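Local coordinates for periplasmic branched-chain amino acid-binding protein (Burkholderia mallei, PDB 3I09) that probably captures a branched-chain amino acid or a related small acid in the periplasm and hands it to an ABC transporter, at residues H177-S182 with G205-N210; L189-S194 with K222-A227; L230-D235 with S277-A282. All coordinates share one frame; numbering follows the deposited sequence. Where two conformers were deposited one is given.

Contact 1: H177-S182 with G205-N210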
ATOM      1  N   HIS A 177      -1.446   9.583 -17.423  1.00 15.87           N
ATOM      2  CA  HIS A 177      -0.825   8.573 -18.225  1.00 15.02           C
ATOM      3  C   HIS A 177      -1.547   7.264 -17.980  1.00 13.59           C
ATOM      4  O   HIS A 177      -2.055   7.056 -16.897  1.00 14.27           O
ATOM      5  CB  HIS A 177       0.669   8.450 -17.930  1.00 13.99           C
ATOM      6  CG  HIS A 177       1.009   7.925 -16.548  1.00 13.20           C
ATOM      7  ND1 HIS A 177       1.058   6.583 -16.262  1.00 13.48           N
ATOM      8  CD2 HIS A 177       1.364   8.572 -15.409  1.00 14.73           C
ATOM      9  CE1 HIS A 177       1.413   6.422 -14.988  1.00 16.81           C
ATOM     10  NE2 HIS A 177       1.623   7.616 -14.457  1.00 15.59           N
ATOM     11  N   PRO A 178      -1.576   6.378 -18.983  1.00 13.95           N
ATOM     12  CA  PRO A 178      -2.140   5.070 -18.775  1.00 14.72           C
ATOM     13  C   PRO A 178      -1.323   4.259 -17.769  1.00 16.04           C
ATOM     14  O   PRO A 178      -0.105   4.431 -17.665  1.00 15.96           O
ATOM     15  CB  PRO A 178      -2.074   4.427 -20.171  1.00 15.83           C
ATOM     16  CG  PRO A 178      -0.963   5.149 -20.880  1.00 15.06           C
ATOM     17  CD  PRO A 178      -1.042   6.542 -20.347  1.00 14.36           C
ATOM     18  N   LEU A 179      -1.998   3.363 -17.067  1.00 14.82           N
ATOM     19  CA  LEU A 179      -1.333   2.417 -16.168  1.00 14.89           C
ATOM     20  C   LEU A 179      -0.330   1.627 -16.982  1.00 15.84           C
ATOM     21  O   LEU A 179      -0.630   1.172 -18.089  1.00 14.94           O
ATOM     22  CB  LEU A 179      -2.351   1.501 -15.484  1.00 15.55           C
ATOM     23  CG  LEU A 179      -1.781   0.435 -14.532  1.00 15.51           C
ATOM     24  CD1 LEU A 179      -1.073   1.137 -13.398  1.00 14.92           C
ATOM     25  CD2 LEU A 179      -2.841  -0.568 -14.003  1.00 16.63           C
ATOM     26  N   SER A 180       0.883   1.507 -16.459  1.00 15.36           N
ATOM     27  CA  SER A 180       1.966   0.804 -17.124  1.00 16.50           C
ATOM     28  C   SER A 180       2.311   1.419 -18.500  1.00 17.18           C
ATOM     29  O   SER A 180       2.444   0.693 -19.511  1.00 18.35           O
ATOM     30  CB  SER A 180       1.609  -0.674 -17.257  1.00 17.50           C
ATOM     31  OG  SER A 180       2.776  -1.455 -17.264  1.00 18.07           O
ATOM     32  N   ALA A 181       2.434   2.740 -18.529  1.00 16.52           N
ATOM     33  CA  ALA A 181       2.791   3.490 -19.749  1.00 17.05           C
ATOM     34  C   ALA A 181       4.146   3.079 -20.331  1.00 18.09           C
ATOM     35  O   ALA A 181       5.131   2.849 -19.585  1.00 16.84           O
ATOM     36  CB  ALA A 181       2.782   5.001 -19.468  1.00 16.18           C
ATOM     37  N   SER A 182       4.231   3.008 -21.660  1.00 18.87           N
ATOM     38  CA  SER A 182       5.476   2.573 -22.276  1.00 19.75           C
ATOM     39  C   SER A 182       6.330   3.757 -22.703  1.00 19.64           C
ATOM     40  O   SER A 182       7.448   3.559 -23.158  1.00 20.16           O
ATOM     41  CB  SER A 182       5.206   1.669 -23.466  1.00 21.14           C
ATOM     42  OG  SER A 182       4.598   2.420 -24.479  1.00 20.09           O
ATOM     43  N   GLY A 205       5.034   1.729  -8.470  1.00 10.20           N
ATOM     44  CA  GLY A 205       5.685   0.582  -9.050  1.00 11.96           C
ATOM     45  C   GLY A 205       6.473   0.868 -10.313  1.00 11.89           C
ATOM     46  O   GLY A 205       7.231   1.838 -10.389  1.00 11.82           O
ATOM     47  N   GLY A 206       6.281   0.023 -11.332  1.00 12.54           N
ATOM     48  CA  GLY A 206       7.005   0.189 -12.594  1.00 13.52           C
ATOM     49  C   GLY A 206       6.793   1.551 -13.245  1.00 13.61           C
ATOM     50  O   GLY A 206       7.700   2.049 -13.933  1.00 13.77           O
ATOM     51  N   ASP A 207       5.624   2.171 -13.009  1.00 13.02           N
ATOM     52  CA  ASP A 207       5.353   3.529 -13.548  1.00 13.09           C
ATOM     53  C   ASP A 207       6.255   4.562 -12.879  1.00 12.57           C
ATOM     54  O   ASP A 207       6.819   5.429 -13.539  1.00 12.28           O
ATOM     55  CB  ASP A 207       3.857   3.940 -13.388  1.00 13.30           C
ATOM     56  CG  ASP A 207       2.943   3.373 -14.491  1.00 15.54           C
ATOM     57  OD1 ASP A 207       3.443   3.134 -15.633  1.00 16.75           O
ATOM     58  OD2 ASP A 207       1.721   3.157 -14.203  1.00 14.59           O
ATOM     59  N   THR A 208       6.387   4.480 -11.558  1.00 12.49           N
ATOM     60  CA  THR A 208       7.244   5.374 -10.825  1.00 12.14           C
ATOM     61  C   THR A 208       8.706   5.190 -11.292  1.00 12.72           C
ATOM     62  O   THR A 208       9.433   6.168 -11.509  1.00 12.30           O
ATOM     63  CB  THR A 208       7.130   5.130  -9.315  1.00 13.20           C
ATOM     64  OG1 THR A 208       5.763   5.290  -8.918  1.00 14.06           O
ATOM     65  CG2 THR A 208       7.999   6.109  -8.517  1.00 12.96           C
ATOM     66  N   VAL A 209       9.112   3.948 -11.445  1.00 11.53           N
ATOM     67  CA  VAL A 209      10.473   3.648 -11.863  1.00 12.77           C
ATOM     68  C   VAL A 209      10.743   4.211 -13.234  1.00 12.77           C
ATOM     69  O   VAL A 209      11.737   4.945 -13.443  1.00 12.29           O
ATOM     70  CB  VAL A 209      10.753   2.133 -11.789  1.00 12.84           C
ATOM     71  CG1 VAL A 209      12.043   1.749 -12.567  1.00 12.69           C
ATOM     72  CG2 VAL A 209      10.835   1.705 -10.302  1.00 11.76           C
ATOM     73  N   ASN A 210       9.852   3.901 -14.170  1.00 12.66           N
ATOM     74  CA  ASN A 210      10.029   4.348 -15.557  1.00 13.46           C
ATOM     75  C   ASN A 210       9.944   5.860 -15.698  1.00 14.60           C
ATOM     76  O   ASN A 210      10.702   6.437 -16.489  1.00 14.74           O
ATOM     77  CB  ASN A 210       9.059   3.638 -16.497  1.00 14.60           C
ATOM     78  CG  ASN A 210       9.432   2.176 -16.705  1.00 17.22           C
ATOM     79  OD1 ASN A 210      10.635   1.809 -16.641  1.00 18.17           O
ATOM     80  ND2 ASN A 210       8.439   1.342 -16.983  1.00 16.61           N
TER
HETATM   81  O   HOH W   1       5.526   2.080 -16.961  1.00 16.86           O
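In the second lobe of this type I periplasmic binding protein, the loop that leaves strand 170-177 is tied to the first turn of helix 205-217 by the D207 carboxylate. D207 OD2 accepts from S180 N on its syn lone pair (2.9 Å), nearly straight at 161°. D207 OD1 receives a weak, bent bond from A181 N at 3.1 Å, and together the oxygens grip the turn. A water completes the clasp: it donates to D207 OD1 and A181 O and accepts from N210 ND2. The H177 ring comes in edge-on, with CE1 3.4 Å from D207 OD2 and the ring plane 80° from the carboxylate. With its CG between backbone N and carbonyl carbon (chi1 67°), H177 donates from ND1 to P178 O at 2.8 Å. That oxygen lies near the imidazole plane, though ND1 is well above the P178 carbonyl plane, and the bond fixes the ring's rotation while CE1 faces D207. L179 CD1 rests 3.5 Å from D207 OD2; L179 also touches Y17, N80 and Y150 of the acetoacetic acid pocket. At the strand end, H177 packs on strand 142-148 and on F187 of helix 185-193, while V209 lies on helix 233-239.

Contact 2: L189-S194 with K222-A227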
ATOM      1  N   LEU A 189       7.372  16.487 -20.788  1.00 19.79           N
ATOM      2  CA  LEU A 189       7.527  17.800 -21.406  1.00 21.44           C
ATOM      3  C   LEU A 189       6.384  18.772 -21.044  1.00 20.65           C
ATOM      4  O   LEU A 189       6.635  19.959 -20.815  1.00 19.77           O
ATOM      5  CB  LEU A 189       7.723  17.663 -22.899  1.00 21.33           C
ATOM      6  CG  LEU A 189       9.045  16.938 -23.202  1.00 25.25           C
ATOM      7  CD1 LEU A 189       9.231  16.812 -24.711  1.00 28.84           C
ATOM      8  CD2 LEU A 189      10.298  17.599 -22.549  1.00 27.87           C
ATOM      9  N   GLN A 190       5.151  18.275 -20.942  1.00 20.16           N
ATOM     10  CA  GLN A 190       4.037  19.095 -20.463  1.00 20.18           C
ATOM     11  C   GLN A 190       4.306  19.577 -19.070  1.00 19.70           C
ATOM     12  O   GLN A 190       4.172  20.757 -18.797  1.00 19.90           O
ATOM     13  CB  GLN A 190       2.719  18.319 -20.436  1.00 20.39           C
ATOM     14  CG  GLN A 190       2.194  18.006 -21.785  1.00 21.44           C
ATOM     15  CD  GLN A 190       0.958  17.110 -21.717  1.00 22.36           C
ATOM     16  OE1 GLN A 190      -0.022  17.452 -21.035  1.00 22.12           O
ATOM     17  NE2 GLN A 190       0.998  15.969 -22.427  1.00 19.56           N
ATOM     18  N   ALA A 191       4.710  18.663 -18.197  1.00 19.50           N
ATOM     19  CA  ALA A 191       5.059  19.015 -16.827  1.00 20.45           C
ATOM     20  C   ALA A 191       6.192  20.034 -16.798  1.00 20.51           C
ATOM     21  O   ALA A 191       6.150  20.981 -16.034  1.00 20.28           O
ATOM     22  CB  ALA A 191       5.426  17.773 -15.998  1.00 20.64           C
ATOM     23  N   GLN A 192       7.179  19.855 -17.655  1.00 20.42           N
ATOM     24  CA  GLN A 192       8.316  20.762 -17.675  1.00 21.90           C
ATOM     25  C   GLN A 192       7.892  22.172 -18.107  1.00 21.38           C
ATOM     26  O   GLN A 192       8.350  23.159 -17.537  1.00 23.20           O
ATOM     27  CB  GLN A 192       9.396  20.239 -18.605  1.00 21.92           C
ATOM     28  CG  GLN A 192      10.554  21.173 -18.758  1.00 24.69           C
ATOM     29  CD  GLN A 192      11.710  20.503 -19.387  1.00 25.16           C
ATOM     30  OE1 GLN A 192      11.670  20.170 -20.563  1.00 27.80           O
ATOM     31  NE2 GLN A 192      12.766  20.307 -18.621  1.00 26.64           N
ATOM     32  N   SER A 193       6.995  22.256 -19.085  1.00 20.94           N
ATOM     33  CA  SER A 193       6.511  23.546 -19.571  0.50 20.18           C
ATOM     34  C   SER A 193       5.680  24.297 -18.524  1.00 20.11           C
ATOM     35  O   SER A 193       5.503  25.514 -18.618  1.00 19.04           O
ATOM     36  CB  SER A 193       5.699  23.353 -20.856  0.50 20.60           C
ATOM     37  OG  SER A 193       6.518  22.813 -21.876  0.50 20.96           O
ATOM     38  N   SER A 194       5.174  23.589 -17.520  1.00 18.98           N
ATOM     39  CA  SER A 194       4.356  24.235 -16.485  1.00 19.11           C
ATOM     40  C   SER A 194       5.155  25.171 -15.565  1.00 18.13           C
ATOM     41  O   SER A 194       4.573  25.988 -14.881  1.00 18.77           O
ATOM     42  CB  SER A 194       3.676  23.191 -15.599  1.00 18.83           C
ATOM     43  OG  SER A 194       4.578  22.704 -14.621  1.00 17.83           O
ATOM     44  N   LYS A 222      16.787  18.636 -13.806  1.00 25.25           N
ATOM     45  CA  LYS A 222      17.588  19.868 -13.774  1.00 26.49           C
ATOM     46  C   LYS A 222      16.754  21.062 -13.310  1.00 26.42           C
ATOM     47  O   LYS A 222      17.297  21.995 -12.719  1.00 27.92           O
ATOM     48  CB  LYS A 222      18.129  20.185 -15.161  1.00 27.14           C
ATOM     49  CG  LYS A 222      19.161  19.192 -15.679  1.00 29.65           C
ATOM     50  CD  LYS A 222      19.340  19.403 -17.174  1.00 32.66           C
ATOM     51  CE  LYS A 222      20.427  18.535 -17.780  1.00 35.47           C
ATOM     52  NZ  LYS A 222      20.199  18.384 -19.269  1.00 37.29           N
ATOM     53  N   THR A 223      15.457  21.050 -13.606  1.00 25.14           N
ATOM     54  CA  THR A 223      14.621  22.213 -13.341  1.00 25.07           C
ATOM     55  C   THR A 223      13.450  21.964 -12.385  1.00 23.68           C
ATOM     56  O   THR A 223      12.844  22.923 -11.913  1.00 22.75           O
ATOM     57  CB  THR A 223      14.080  22.819 -14.646  1.00 24.86           C
ATOM     58  OG1 THR A 223      13.163  21.908 -15.277  1.00 26.66           O
ATOM     59  CG2 THR A 223      15.203  23.140 -15.588  1.00 25.49           C
HETATM   60  N   MSE A 224      13.155  20.702 -12.082  1.00 21.38           N
HETATM   61  CA  MSE A 224      12.060  20.346 -11.164  1.00 20.63           C
HETATM   62  C   MSE A 224      12.590  19.289 -10.166  1.00 18.17           C
HETATM   63  O   MSE A 224      13.449  18.476 -10.512  1.00 18.75           O
HETATM   64  CB  MSE A 224      10.840  19.746 -11.922  1.00 20.12           C
HETATM   65  CG  MSE A 224      10.270  20.516 -13.134  1.00 23.02           C
HETATM   66 SE   MSE A 224       8.891  19.458 -13.912  0.75 22.56          SE
HETATM   67  CE  MSE A 224       7.334  20.111 -12.890  1.00 19.89           C
ATOM     68  N   LYS A 225      12.108  19.331  -8.933  1.00 16.73           N
ATOM     69  CA  LYS A 225      12.312  18.251  -7.999  1.00 15.64           C
ATOM     70  C   LYS A 225      11.171  17.208  -8.130  1.00 15.97           C
ATOM     71  O   LYS A 225      10.007  17.581  -8.262  1.00 13.63           O
ATOM     72  CB  LYS A 225      12.375  18.777  -6.567  1.00 17.33           C
ATOM     73  CG  LYS A 225      13.713  19.406  -6.177  1.00 20.73           C
ATOM     74  CD  LYS A 225      13.920  19.373  -4.654  1.00 24.00           C
ATOM     75  CE  LYS A 225      15.312  19.891  -4.205  1.00 26.13           C
ATOM     76  NZ  LYS A 225      15.531  19.630  -2.719  1.00 22.69           N
ATOM     77  N   LEU A 226      11.510  15.926  -8.094  1.00 13.46           N
ATOM     78  CA  LEU A 226      10.487  14.878  -8.136  1.00 14.44           C
ATOM     79  C   LEU A 226       9.987  14.605  -6.728  1.00 14.20           C
ATOM     80  O   LEU A 226      10.779  14.562  -5.812  1.00 14.77           O
ATOM     81  CB  LEU A 226      11.042  13.585  -8.727  1.00 12.98           C
ATOM     82  CG  LEU A 226      11.744  13.683 -10.079  1.00 17.59           C
ATOM     83  CD1 LEU A 226      12.284  12.303 -10.522  1.00 18.88           C
ATOM     84  CD2 LEU A 226      10.834  14.270 -11.125  1.00 17.45           C
ATOM     85  N   ALA A 227       8.674  14.484  -6.564  1.00 13.34           N
ATOM     86  CA  ALA A 227       8.097  13.997  -5.326  1.00 13.27           C
ATOM     87  C   ALA A 227       7.516  12.623  -5.660  1.00 13.63           C
ATOM     88  O   ALA A 227       6.503  12.500  -6.349  1.00 13.86           O
ATOM     89  CB  ALA A 227       7.045  14.941  -4.800  1.00 13.09           C
TER
HETATM   90  O   HOH W   2      10.755  23.295 -15.568  1.00 30.62           O
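M224, Q192 and T223 carry most of this contact, which joins the C-terminal end of helix 185-193 to the turn entering edge strand 225-228 in the second lobe, an alpha/beta lobe with a parallel sheet flanked by helices. The selenomethionine side chain reaches the A191-Q192 backbone near the end of helix 185-193. Its CG stands anti to the carbonyl carbon (chi1 -51°) and the chain runs extended to SE before bending at chi3, 90°, which brings M224 CE to 3.5 Å from A191 O. M224 SE lies 4.0 Å from Q192 CA, and M224 CE also meets A191 CB at 4.3 Å. F144 of strand 142-148 touches A191, S194 and M224 alike, placing the contact beside the sheet.

Nearer the surface, Q192 extends its chain and crosses T223 at about a right angle, Q192 NE2 to T223 OG1 being 3.7 Å. The firmer polar link there is a water that donates to Q192 O and hydrogen-bonds T223 OG1 at 2.8 Å. No direct hydrogen bond joins the two segments. The carbonyl that the selenomethionine methyl approaches is already engaged by its own helix end: A191 O accepts from S194 N and, in the carbonyl plane, from S194 OG at 2.7 Å.

Contact 3: L230-D235 with S277-A282. With EDO (1,2-ethanediol), chain G.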
ATOM      1  N   LEU A 230       4.561   7.543  -3.991  1.00 12.86           N
ATOM      2  CA  LEU A 230       4.550   6.149  -3.511  1.00 12.91           C
ATOM      3  C   LEU A 230       5.751   5.401  -4.094  1.00 13.77           C
ATOM      4  O   LEU A 230       5.888   5.261  -5.314  1.00 12.69           O
ATOM      5  CB  LEU A 230       3.260   5.415  -3.840  1.00 12.92           C
ATOM      6  CG  LEU A 230       3.156   4.013  -3.261  1.00 12.98           C
ATOM      7  CD1 LEU A 230       3.409   3.969  -1.704  1.00 12.11           C
ATOM      8  CD2 LEU A 230       1.782   3.360  -3.671  1.00 13.72           C
HETATM    9  N   MSE A 231       6.664   4.994  -3.220  1.00 14.08           N
HETATM   10  CA  MSE A 231       7.911   4.326  -3.635  0.50 14.35           C
HETATM   11  C   MSE A 231       8.183   3.225  -2.600  1.00 15.50           C
HETATM   12  O   MSE A 231       8.165   3.494  -1.415  1.00 15.81           O
HETATM   13  CB  MSE A 231       9.054   5.363  -3.657  0.50 14.81           C
HETATM   14  CG  MSE A 231      10.484   4.837  -3.810  0.50 14.04           C
HETATM   15 SE   MSE A 231      11.694   6.249  -4.425  0.38 15.34          SE
HETATM   16  CE  MSE A 231      10.766   6.657  -6.070  0.50 16.01           C
ATOM     17  N   PHE A 232       8.373   2.000  -3.052  1.00 14.35           N
ATOM     18  CA  PHE A 232       8.675   0.886  -2.193  1.00 13.54           C
ATOM     19  C   PHE A 232      10.163   0.546  -2.334  1.00 12.25           C
ATOM     20  O   PHE A 232      10.839   1.015  -3.246  1.00 13.73           O
ATOM     21  CB  PHE A 232       7.806  -0.330  -2.589  1.00 13.13           C
ATOM     22  CG  PHE A 232       6.353  -0.114  -2.354  1.00 13.69           C
ATOM     23  CD1 PHE A 232       5.812  -0.284  -1.091  1.00 13.18           C
ATOM     24  CD2 PHE A 232       5.537   0.342  -3.388  1.00 11.97           C
ATOM     25  CE1 PHE A 232       4.435  -0.064  -0.867  1.00 14.14           C
ATOM     26  CE2 PHE A 232       4.168   0.557  -3.160  1.00 13.23           C
ATOM     27  CZ  PHE A 232       3.639   0.376  -1.911  1.00 11.40           C
ATOM     28  N   ILE A 233      10.655  -0.329  -1.476  1.00 13.69           N
ATOM     29  CA  ILE A 233      12.083  -0.646  -1.472  1.00 13.43           C
ATOM     30  C   ILE A 233      12.534  -1.229  -2.818  1.00 12.00           C
ATOM     31  O   ILE A 233      13.635  -0.950  -3.261  1.00 10.77           O
ATOM     32  CB  ILE A 233      12.457  -1.569  -0.268  1.00 14.10           C
ATOM     33  CG1 ILE A 233      13.951  -1.487   0.006  1.00 18.52           C
ATOM     34  CG2 ILE A 233      12.009  -3.056  -0.493  1.00 11.48           C
ATOM     35  CD1 ILE A 233      14.399  -2.368   1.156  1.00 21.73           C
ATOM     36  N   ASN A 234      11.659  -1.955  -3.505  1.00 13.06           N
ATOM     37  CA  ASN A 234      12.012  -2.581  -4.788  1.00 12.96           C
ATOM     38  C   ASN A 234      12.191  -1.543  -5.897  1.00 13.84           C
ATOM     39  O   ASN A 234      12.958  -1.744  -6.861  1.00 12.30           O
ATOM     40  CB  ASN A 234      10.938  -3.586  -5.223  1.00 13.27           C
ATOM     41  CG  ASN A 234      10.550  -4.523  -4.117  1.00 13.92           C
ATOM     42  OD1 ASN A 234       9.799  -4.122  -3.188  1.00 13.40           O
ATOM     43  ND2 ASN A 234      11.110  -5.743  -4.139  1.00 13.32           N
ATOM     44  N   ASP A 235      11.464  -0.435  -5.762  1.00 13.44           N
ATOM     45  CA  ASP A 235      11.564   0.659  -6.714  1.00 13.87           C
ATOM     46  C   ASP A 235      12.935   1.341  -6.568  1.00 13.74           C
ATOM     47  O   ASP A 235      13.620   1.644  -7.547  1.00 12.56           O
ATOM     48  CB  ASP A 235      10.414   1.654  -6.494  1.00 15.26           C
ATOM     49  CG  ASP A 235       9.010   1.018  -6.574  1.00 17.40           C
ATOM     50  OD1 ASP A 235       8.765   0.174  -7.465  1.00 18.08           O
ATOM     51  OD2 ASP A 235       8.112   1.412  -5.762  1.00 19.41           O
ATOM     52  N   SER A 277       9.408  -5.821   0.957  1.00  9.10           N
ATOM     53  CA  SER A 277       8.777  -4.516   0.996  1.00  9.36           C
ATOM     54  C   SER A 277       7.802  -4.433   2.175  1.00  8.89           C
ATOM     55  O   SER A 277       7.448  -5.452   2.803  1.00 10.56           O
ATOM     56  CB  SER A 277       7.946  -4.253  -0.268  1.00  9.52           C
ATOM     57  OG  SER A 277       6.731  -5.031  -0.286  1.00  9.84           O
ATOM     58  N   SER A 278       7.330  -3.230   2.438  1.00  9.50           N
ATOM     59  CA  SER A 278       6.314  -3.019   3.465  1.00 10.33           C
ATOM     60  C   SER A 278       4.981  -3.796   3.163  1.00 10.88           C
ATOM     61  O   SER A 278       4.275  -4.195   4.088  1.00 10.58           O
ATOM     62  CB  SER A 278       6.039  -1.522   3.644  1.00 10.89           C
ATOM     63  OG  SER A 278       5.527  -0.946   2.445  1.00 10.39           O
ATOM     64  N   LEU A 279       4.678  -4.037   1.885  1.00  9.26           N
ATOM     65  CA  LEU A 279       3.492  -4.812   1.529  1.00 10.29           C
ATOM     66  C   LEU A 279       3.629  -6.272   1.891  1.00  9.95           C
ATOM     67  O   LEU A 279       2.701  -6.885   2.378  1.00 10.87           O
ATOM     68  CB  LEU A 279       3.158  -4.643   0.035  1.00 10.64           C
ATOM     69  CG  LEU A 279       3.027  -3.226  -0.480  1.00 11.29           C
ATOM     70  CD1 LEU A 279       2.637  -3.268  -1.944  1.00  9.81           C
ATOM     71  CD2 LEU A 279       2.004  -2.384   0.335  1.00 10.02           C
ATOM     72  N   GLN A 280       4.791  -6.857   1.598  1.00 11.53           N
ATOM     73  CA  GLN A 280       5.051  -8.243   1.902  1.00 11.42           C
ATOM     74  C   GLN A 280       5.045  -8.502   3.417  1.00 11.53           C
ATOM     75  O   GLN A 280       4.431  -9.472   3.889  1.00 11.13           O
ATOM     76  CB  GLN A 280       6.352  -8.677   1.201  1.00 12.14           C
ATOM     77  CG  GLN A 280       6.138  -8.775  -0.330  1.00 12.32           C
ATOM     78  CD  GLN A 280       7.316  -8.422  -1.208  1.00 12.77           C
ATOM     79  OE1 GLN A 280       8.359  -7.919  -0.752  1.00 11.53           O
ATOM     80  NE2 GLN A 280       7.158  -8.696  -2.515  1.00 10.24           N
ATOM     81  N   ALA A 281       5.652  -7.590   4.173  1.00 11.03           N
ATOM     82  CA  ALA A 281       5.533  -7.576   5.653  1.00 10.79           C
ATOM     83  C   ALA A 281       4.098  -7.481   6.143  1.00  9.61           C
ATOM     84  O   ALA A 281       3.629  -8.278   6.986  1.00 10.28           O
ATOM     85  CB  ALA A 281       6.392  -6.405   6.256  1.00 10.77           C
ATOM     86  N   ALA A 282       3.369  -6.502   5.614  1.00  9.68           N
ATOM     87  CA  ALA A 282       1.946  -6.304   5.970  1.00  9.67           C
ATOM     88  C   ALA A 282       1.058  -7.505   5.613  1.00  9.77           C
ATOM     89  O   ALA A 282       0.155  -7.852   6.381  1.00  9.85           O
ATOM     90  CB  ALA A 282       1.417  -5.045   5.318  1.00  9.58           C
TER
HETATM   91  C1  EDO G   8       9.993  -2.160  -8.894  1.00 39.91           C
HETATM   92  O1  EDO G   8       8.683  -2.108  -8.336  1.00 36.84           O
HETATM   93  C2  EDO G   8       9.898  -2.800 -10.267  1.00 42.17           C
HETATM   94  O2  EDO G   8      10.134  -1.867 -11.338  1.00 44.11           O
HETATM   95  O   HOH W   3       8.784  -0.848   0.997  1.00  6.49           O
HETATM   96  O   HOH W   4      10.790  -7.653  -1.989  1.00 12.92           O
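F232 and L279 meet at nearly a right angle, the leucine lying against one face of the phenyl ring. F232 CG stands anti to the carbonyl carbon (chi1 -66°), which directs the ring at L279. L279 CD1 sits 4.1 Å from the F232 ring centroid and 28° off its normal, a CH-pi contact, while L279 CG approaches F232 CE1 to 3.5 Å. At the ring edge, in its plane, S278 OG lies 3.6 Å from F232 CE1; that hydroxyl is hydrogen-bonded to D251. I233 CG2 packs on S277 CA, and N234 OD1 touches S277 CB at 3.5 Å. This amide oxygen is buried with no polar partner in the model, whereas N234 ND2 reaches Q280 OE1 through a water. A second water accepts from both I233 N and S278 N, bridging the two helix starts.

S277 and Q280 form a capping box: S277 N gives a straight bond to Q280 OE1, 2.9 Å and 173°, and S277 OG accepts from Q280 N. S277 OG is also hydrogen-bonded to I20 O, and Q280 NE2 bonds the carbonyls of D19 and D21. At the other helix start, F232 occupies the N-cap of helix 233-239, and F232 N donates to D235 OD2 (2.8 Å), on the anti side and tilted out of the carboxylate plane. The F232 side chain comes within about 4 Å of the bound acetoacetic acid. The contact thus sets the N termini of helices 233-239 and 278-297 against each other, with M231 leaning on helix 205-217 and Q280 and A281 on helix 259-272.

Overall arrangement
Going from the N terminus, the chain leaves strand 170-177 and opens contact 1, then enters helix 185-193, whose end opens contact 2. Helix 205-217 closes contact 1 across 22 intervening residues, and the approach to strand 225-228 closes contact 2, so these two loops cross; their centres are about 17 Å apart in the same lobe. Contact 3 follows in series, opening straight after strand 225-228 and closing 42 residues on at helix 278-297, nearer the centre of the chain. Contacts 1 and 3 touch, G205 CA lying 3.5 Å from D235 OD1. Contacts 1 and 2 tie helices 205-217 and 185-193 to connections at the two outer strands of one parallel sheet, and contact 3 joins helix starts beside the ligand cleft.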